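Local coordinates for protein Pbp related beta-lactamase (Pyrococcus abyssi, PDB 2QMI) that probably hydrolyses peptides as a serine peptidase of the penicillin-binding protein and beta-lactamase family, assembled into a self-compartmentalizing octamer, at residues Ile57-Ile60 and Thr61-Phe64; Pro132-Thr135 and Pro136-Ile140; Tyr358-Arg361 and Ile362-Val366. All coordinates share one frame; numbering follows the deposited sequence.

Interaction 1 of 3, residues Ile57-Ile60 and Thr61-Phe64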
loop_
_atom_site.group_PDB
_atom_site.type_symbol
_atom_site.label_atom_id
_atom_site.label_comp_id
_atom_site.label_asym_id
_atom_site.label_seq_id
_atom_site.Cartn_x
_atom_site.Cartn_y
_atom_site.Cartn_z
ATOM N N ILE A 57 22.541 -35.536 3.547
ATOM C CA ILE A 57 21.633 -36.607 3.944
ATOM C C ILE A 57 20.988 -36.406 5.307
ATOM O O ILE A 57 20.109 -37.171 5.697
ATOM C CB ILE A 57 22.342 -37.989 3.915
ATOM C CG1 ILE A 57 23.359 -38.098 5.052
ATOM C CG2 ILE A 57 23.041 -38.175 2.578
ATOM C CD1 ILE A 57 23.947 -39.492 5.201
ATOM N N GLY A 58 21.424 -35.374 6.023
ATOM C CA GLY A 58 20.863 -35.098 7.334
ATOM C C GLY A 58 20.971 -36.225 8.346
ATOM O O GLY A 58 21.979 -36.919 8.420
ATOM N N SER A 59 19.911 -36.411 9.124
ATOM C CA SER A 59 19.866 -37.435 10.160
ATOM C C SER A 59 20.188 -38.860 9.738
ATOM O O SER A 59 20.265 -39.743 10.589
ATOM C CB SER A 59 18.501 -37.423 10.851
ATOM O OG SER A 59 18.361 -36.273 11.656
ATOM N N ILE A 60 20.358 -39.109 8.443
ATOM C CA ILE A 60 20.699 -40.464 8.025
ATOM C C ILE A 60 22.127 -40.692 8.516
ATOM O O ILE A 60 22.604 -41.824 8.610
ATOM C CB ILE A 60 20.612 -40.636 6.493
ATOM C CG1 ILE A 60 19.173 -40.389 6.036
ATOM C CG2 ILE A 60 21.046 -42.053 6.095
ATOM C CD1 ILE A 60 18.965 -40.503 4.534
ATOM N N THR A 61 22.789 -39.586 8.854
ATOM C CA THR A 61 24.150 -39.618 9.378
ATOM C C THR A 61 24.114 -40.330 10.730
ATOM O O THR A 61 25.076 -40.992 11.107
ATOM C CB THR A 61 24.724 -38.180 9.595
ATOM O OG1 THR A 61 24.742 -37.462 8.353
ATOM C CG2 THR A 61 26.147 -38.250 10.142
ATOM N N LYS A 62 23.003 -40.197 11.456
ATOM C CA LYS A 62 22.882 -40.829 12.768
ATOM C C LYS A 62 23.189 -42.330 12.760
ATOM O O LYS A 62 23.809 -42.836 13.699
ATOM C CB LYS A 62 21.496 -40.583 13.370
ATOM C CG LYS A 62 21.285 -39.154 13.901
ATOM C CD LYS A 62 19.952 -39.019 14.638
ATOM C CE LYS A 62 19.721 -37.610 15.175
ATOM N NZ LYS A 62 19.631 -36.581 14.100
ATOM N N SER A 63 22.768 -43.046 11.715
ATOM C CA SER A 63 23.056 -44.478 11.660
ATOM C C SER A 63 24.575 -44.712 11.657
ATOM O O SER A 63 25.071 -45.648 12.286
ATOM C CB SER A 63 22.390 -45.132 10.435
ATOM O OG SER A 63 22.837 -44.589 9.203
ATOM N N PHE A 64 25.311 -43.847 10.965
ATOM C CA PHE A 64 26.763 -43.952 10.908
ATOM C C PHE A 64 27.352 -43.768 12.307
ATOM O O PHE A 64 28.186 -44.547 12.745
ATOM C CB PHE A 64 27.326 -42.889 9.966
ATOM C CG PHE A 64 27.046 -43.155 8.524
ATOM C CD1 PHE A 64 28.038 -43.672 7.693
ATOM C CD2 PHE A 64 25.796 -42.886 7.985
ATOM C CE1 PHE A 64 27.789 -43.914 6.345
ATOM C CE2 PHE A 64 25.536 -43.125 6.640
ATOM C CZ PHE A 64 26.535 -43.639 5.819
HETATM O O HOH W 1 20.139 -42.884 10.679
#
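Thr61 OG1 donates to Gly58 O at 2.8 Å, in the carbonyl plane, while Ile57 CG1 comes within 3.6 Å of Thr61 OG1 from a side chain running at about a right angle. Ser63 makes a similar bond two residues on: a chi1 of 61° sets its hydroxyl between its own backbone N and carbonyl carbon, facing back, and OG donates to Ile60 O at 2.8 Å. The Phe64 ring turns its edge to this carbonyl, CD2 lying 3.4 Å from Ile60 O, and Ile57 CD1 approaches CE2 of the same ring obliquely at 4.2 Å. That side is buried and close-packed. The looser side is at partly exposed Ser59, where a water lies 3.1 Å from Ser59 O and accepts a weak bond from Ser63 N. Ser59 OG is 2.8 Å from Lys62 NZ, and Tyr160 OH is hydrogen-bonded to both, consistent with the SxxK site of penicillin-binding proteins; Asn162 OD1 and Asp234 O also hold the lysine. The turn leads from strand 55-56 into helix 61-74, with helix 180-189 against Thr61 and Phe64, and Tyr247 of helix 241-252 stacked on the Phe64 ring.

Interaction 2 of 3, residues Pro132-Thr135 and Pro136-Ile140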
loop_
_atom_site.group_PDB
_atom_site.type_symbol
_atom_site.label_atom_id
_atom_site.label_comp_id
_atom_site.label_asym_id
_atom_site.label_seq_id
_atom_site.Cartn_x
_atom_site.Cartn_y
_atom_site.Cartn_z
ATOM N N PRO A 132 24.539 -19.390 15.871
ATOM C CA PRO A 132 25.802 -19.598 15.159
ATOM C C PRO A 132 26.768 -20.600 15.773
ATOM O O PRO A 132 27.857 -20.229 16.198
ATOM C CB PRO A 132 26.391 -18.192 15.105
ATOM C CG PRO A 132 25.979 -17.638 16.425
ATOM C CD PRO A 132 24.527 -18.062 16.514
ATOM N N VAL A 133 26.365 -21.865 15.821
ATOM C CA VAL A 133 27.220 -22.913 16.374
ATOM C C VAL A 133 27.942 -23.607 15.227
ATOM O O VAL A 133 27.527 -24.670 14.763
ATOM C CB VAL A 133 26.408 -23.957 17.179
ATOM C CG1 VAL A 133 25.972 -23.363 18.500
ATOM C CG2 VAL A 133 25.198 -24.427 16.370
ATOM N N SER A 134 29.030 -22.986 14.779
ATOM C CA SER A 134 29.830 -23.489 13.668
ATOM C C SER A 134 30.612 -24.761 13.969
ATOM O O SER A 134 31.245 -25.330 13.078
ATOM C CB SER A 134 30.801 -22.403 13.212
ATOM O OG SER A 134 31.616 -21.986 14.297
ATOM N N THR A 135 30.572 -25.210 15.218
ATOM C CA THR A 135 31.293 -26.417 15.597
ATOM C C THR A 135 30.570 -27.153 16.731
ATOM O O THR A 135 29.869 -26.535 17.530
ATOM C CB THR A 135 32.742 -26.067 16.025
ATOM O OG1 THR A 135 33.545 -27.250 15.991
ATOM C CG2 THR A 135 32.774 -25.492 17.426
ATOM N N PRO A 136 30.711 -28.489 16.794
ATOM C CA PRO A 136 30.085 -29.328 17.819
ATOM C C PRO A 136 30.435 -28.881 19.226
ATOM O O PRO A 136 29.635 -29.012 20.151
ATOM C CB PRO A 136 30.632 -30.711 17.500
ATOM C CG PRO A 136 30.715 -30.682 16.024
ATOM C CD PRO A 136 31.351 -29.332 15.767
ATOM N N GLU A 137 31.640 -28.353 19.387
ATOM C CA GLU A 137 32.075 -27.875 20.684
ATOM C C GLU A 137 31.204 -26.699 21.134
ATOM O O GLU A 137 30.798 -26.625 22.297
ATOM C CB GLU A 137 33.551 -27.473 20.628
ATOM C CG GLU A 137 34.514 -28.666 20.492
ATOM C CD GLU A 137 34.272 -29.521 19.244
ATOM O OE1 GLU A 137 34.426 -29.006 18.113
ATOM O OE2 GLU A 137 33.928 -30.714 19.396
ATOM N N GLU A 138 30.906 -25.786 20.214
ATOM C CA GLU A 138 30.064 -24.644 20.552
ATOM C C GLU A 138 28.661 -25.115 20.929
ATOM O O GLU A 138 28.006 -24.494 21.771
ATOM C CB GLU A 138 29.988 -23.662 19.379
ATOM C CG GLU A 138 31.333 -23.046 19.030
ATOM C CD GLU A 138 31.366 -22.431 17.642
ATOM O OE1 GLU A 138 32.453 -22.437 17.017
ATOM O OE2 GLU A 138 30.319 -21.939 17.175
ATOM N N THR A 139 28.206 -26.210 20.314
ATOM C CA THR A 139 26.875 -26.754 20.605
ATOM C C THR A 139 26.830 -27.352 22.013
ATOM O O THR A 139 25.846 -27.180 22.744
ATOM C CB THR A 139 26.458 -27.850 19.579
ATOM O OG1 THR A 139 26.499 -27.314 18.250
ATOM C CG2 THR A 139 25.048 -28.339 19.860
ATOM N N ILE A 140 27.890 -28.062 22.391
ATOM C CA ILE A 140 27.956 -28.661 23.720
ATOM C C ILE A 140 28.021 -27.549 24.765
ATOM O O ILE A 140 27.337 -27.615 25.786
ATOM C CB ILE A 140 29.178 -29.616 23.862
ATOM C CG1 ILE A 140 28.962 -30.856 22.987
ATOM C CG2 ILE A 140 29.353 -30.044 25.317
ATOM C CD1 ILE A 140 30.102 -31.861 23.010
#
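Thr135 lays its methyl group against the side chain of Glu138, which it meets at about a right angle: CG2 is 3.3 Å from Glu138 CG and 3.1 Å from Glu138 OE1. The methyl is put there by a chi1 of -162°, which sends the hydroxyl the other way, opposite the backbone N. Thr135 holds the N-cap position of the helix, yet its side chain makes no capping bond. Its OG1 donates instead to Glu137 OE1 at 2.9 Å, meeting that oxygen nearly along its C-O axis. Glu137 is bent at chi2 to bring the carboxylate round, and its second oxygen, OE2, forms a salt bridge with Lys170.

The carboxylate of Glu138 reaches back across the start of the helix, its chain extended beyond CG. OE2 accepts a weak bond from Ser134 N at 2.9 Å, bent to 127° at the hydrogen, and OE1 lies 2.9 Å from Ser134 OG. Both side chains also face a second subunit of the octamer: Ser134 OG bonds to Gly39 O and Glu138 OE2 accepts from Gly39 N of that subunit, which ties this helix start into the assembly.

Regular helical bonding begins at Thr135 O, which takes Thr139 N at 3.3 Å. Pro136 occupies the first helical position, where its lack of an N-H costs no bond within the helix. On the buried side, Val133 CB rests 3.5 Å from Thr139 OG1.

The loop running on from helix 116-124 turns into helix 136-142; Tyr116 and Phe120 of helix 116-124 cover Val133, and Ile140 packs on Val166, Leu167 and Lys170 of helix 162-176.

Interaction 3 of 3, residues Tyr358-Arg361 and Ile362-Val366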
loop_
_atom_site.group_PDB
_atom_site.type_symbol
_atom_site.label_atom_id
_atom_site.label_comp_id
_atom_site.label_asym_id
_atom_site.label_seq_id
_atom_site.Cartn_x
_atom_site.Cartn_y
_atom_site.Cartn_z
ATOM N N TYR A 358 -3.243 -42.669 -0.792
ATOM C CA TYR A 358 -4.652 -42.548 -1.172
ATOM C C TYR A 358 -5.361 -41.416 -0.433
ATOM O O TYR A 358 -6.303 -40.808 -0.955
ATOM C CB TYR A 358 -5.418 -43.862 -0.965
ATOM C CG TYR A 358 -5.275 -44.538 0.384
ATOM C CD1 TYR A 358 -4.212 -45.402 0.640
ATOM C CD2 TYR A 358 -6.243 -44.367 1.380
ATOM C CE1 TYR A 358 -4.115 -46.094 1.851
ATOM C CE2 TYR A 358 -6.156 -45.048 2.598
ATOM C CZ TYR A 358 -5.089 -45.914 2.825
ATOM O OH TYR A 358 -4.992 -46.604 4.013
ATOM N N ARG A 359 -4.902 -41.126 0.779
ATOM C CA ARG A 359 -5.490 -40.052 1.568
ATOM C C ARG A 359 -5.264 -38.700 0.886
ATOM O O ARG A 359 -6.158 -37.856 0.860
ATOM C CB ARG A 359 -4.890 -40.062 2.980
ATOM C CG ARG A 359 -5.318 -38.906 3.883
ATOM C CD ARG A 359 -5.152 -39.284 5.363
ATOM N NE ARG A 359 -3.793 -39.720 5.695
ATOM C CZ ARG A 359 -2.762 -38.899 5.866
ATOM N NH1 ARG A 359 -2.932 -37.588 5.737
ATOM N NH2 ARG A 359 -1.560 -39.386 6.169
ATOM N N GLU A 360 -4.079 -38.497 0.315
ATOM C CA GLU A 360 -3.781 -37.235 -0.358
ATOM C C GLU A 360 -4.620 -37.066 -1.618
ATOM O O GLU A 360 -5.083 -35.964 -1.923
ATOM C CB GLU A 360 -2.310 -37.154 -0.754
ATOM C CG GLU A 360 -1.906 -35.776 -1.277
ATOM C CD GLU A 360 -0.848 -35.845 -2.363
ATOM O OE1 GLU A 360 -1.182 -36.351 -3.463
ATOM O OE2 GLU A 360 0.308 -35.398 -2.120
ATOM N N ARG A 361 -4.789 -38.160 -2.361
ATOM C CA ARG A 361 -5.562 -38.133 -3.596
ATOM C C ARG A 361 -7.045 -37.920 -3.318
ATOM O O ARG A 361 -7.689 -37.118 -3.984
ATOM C CB ARG A 361 -5.370 -39.437 -4.383
ATOM C CG ARG A 361 -6.206 -39.508 -5.660
ATOM C CD ARG A 361 -5.879 -40.754 -6.489
ATOM N NE ARG A 361 -5.836 -41.960 -5.661
ATOM C CZ ARG A 361 -6.901 -42.559 -5.138
ATOM N NH1 ARG A 361 -8.113 -42.076 -5.362
ATOM N NH2 ARG A 361 -6.752 -43.631 -4.369
ATOM N N ILE A 362 -7.581 -38.637 -2.334
ATOM C CA ILE A 362 -8.995 -38.506 -1.981
ATOM C C ILE A 362 -9.317 -37.112 -1.437
ATOM O O ILE A 362 -10.327 -36.520 -1.803
ATOM C CB ILE A 362 -9.422 -39.570 -0.932
ATOM C CG1 ILE A 362 -9.140 -40.983 -1.467
ATOM C CG2 ILE A 362 -10.901 -39.424 -0.609
ATOM C CD1 ILE A 362 -9.648 -41.216 -2.875
ATOM N N LEU A 363 -8.457 -36.586 -0.569
ATOM C CA LEU A 363 -8.667 -35.258 0.002
ATOM C C LEU A 363 -8.619 -34.154 -1.051
ATOM O O LEU A 363 -9.324 -33.147 -0.926
ATOM C CB LEU A 363 -7.623 -34.967 1.073
ATOM C CG LEU A 363 -7.752 -35.784 2.359
ATOM C CD1 LEU A 363 -6.490 -35.604 3.209
ATOM C CD2 LEU A 363 -9.007 -35.348 3.125
ATOM N N LYS A 364 -7.786 -34.327 -2.077
ATOM C CA LYS A 364 -7.687 -33.311 -3.126
ATOM C C LYS A 364 -9.034 -33.085 -3.793
ATOM O O LYS A 364 -9.309 -31.998 -4.290
ATOM C CB LYS A 364 -6.678 -33.708 -4.209
ATOM C CG LYS A 364 -5.221 -33.384 -3.908
ATOM C CD LYS A 364 -4.450 -33.136 -5.223
ATOM C CE LYS A 364 -2.939 -33.015 -5.018
ATOM N NZ LYS A 364 -2.286 -34.341 -4.804
ATOM N N LYS A 365 -9.865 -34.121 -3.806
ATOM C CA LYS A 365 -11.185 -34.042 -4.424
ATOM C C LYS A 365 -12.163 -33.126 -3.679
ATOM O O LYS A 365 -13.114 -32.605 -4.261
ATOM C CB LYS A 365 -11.810 -35.437 -4.504
ATOM C CG LYS A 365 -10.996 -36.501 -5.234
ATOM C CD LYS A 365 -11.818 -37.792 -5.295
ATOM C CE LYS A 365 -11.085 -38.949 -5.973
ATOM N NZ LYS A 365 -11.934 -40.188 -5.927
ATOM N N VAL A 366 -11.920 -32.940 -2.391
ATOM C CA VAL A 366 -12.790 -32.145 -1.542
ATOM C C VAL A 366 -12.540 -30.638 -1.559
ATOM O O VAL A 366 -13.368 -29.864 -1.070
ATOM C CB VAL A 366 -12.727 -32.715 -0.092
ATOM C CG1 VAL A 366 -12.930 -31.633 0.935
ATOM C CG2 VAL A 366 -13.783 -33.795 0.068
#
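The last turns of helix 355-364 carry an i to i+4 salt bridge between Glu360 and Lys364, whose side chains lie next to each other and point the same way. Glu360 OE1 is 2.7 Å from Lys364 NZ. The glutamate leaves the helix with CG opposite the backbone N (chi1 -172°) and bends at chi2, while the lysine stays extended until chi4, where a final bend brings the amine to the carboxylate. Each group has a second partner of opposite charge in helix 3-16: Lys13 for Glu360 OE1, and Glu16 for Lys364 NZ. These pairs join the helix to helix 3-16, although Glu360 OE2 also comes close to the like-charged Glu16 OE2.

The backbone beneath is helical, with Leu363 N donating to Arg359 O at 3.0 Å and Lys364 N to Glu360 O at 3.2 Å. Both segments belong to the Pab87 octamerisation domain, and this helix leads into its closed eight-stranded antiparallel barrel. Leu363 and Val366 face that barrel, packing on Val388 of strand 387-392 and on Ile413 of strand 412-419, which Ile362 also touches. Leu363 CD1 lies 3.6 Å from Arg359 CG, the two side chains alongside each other. Beyond this apolar contact the arginine bends at chi3, and its guanidinium pairs with Asp386; a weak bond carries it on to Asn420 of a third subunit.

On another flank, Arg361 and Lys365 bring like charges together, Lys365 NZ lying at the guanidinium edge 4.3 Å from Arg361 NH1. Glu410 probably offsets them, making a salt bridge with Arg361 NH2 and a long, weak ion pair with Lys365 NZ.

Overall arrangement
The three contacts follow one another along the chain without touching. Interactions 1 and 2 share the beta-lactamase-like part, their centres about 18 Å apart and their nearest atoms about 11 Å. Interaction 1 holds the probable catalytic serine and lysine and meets no other subunit, whereas interaction 2 lies farther out, against a second subunit. Interaction 3 belongs to the octamerisation domain, its centre about 32 Å from that of interaction 1. Interactions 2 and 3 lie on opposite sides of the chain's centre, about 43 Å apart between centres, and meet different subunits, the third one at Arg359. The probable active site lies nearer the chain's centre, about 10 Å from it, in a largely buried contact.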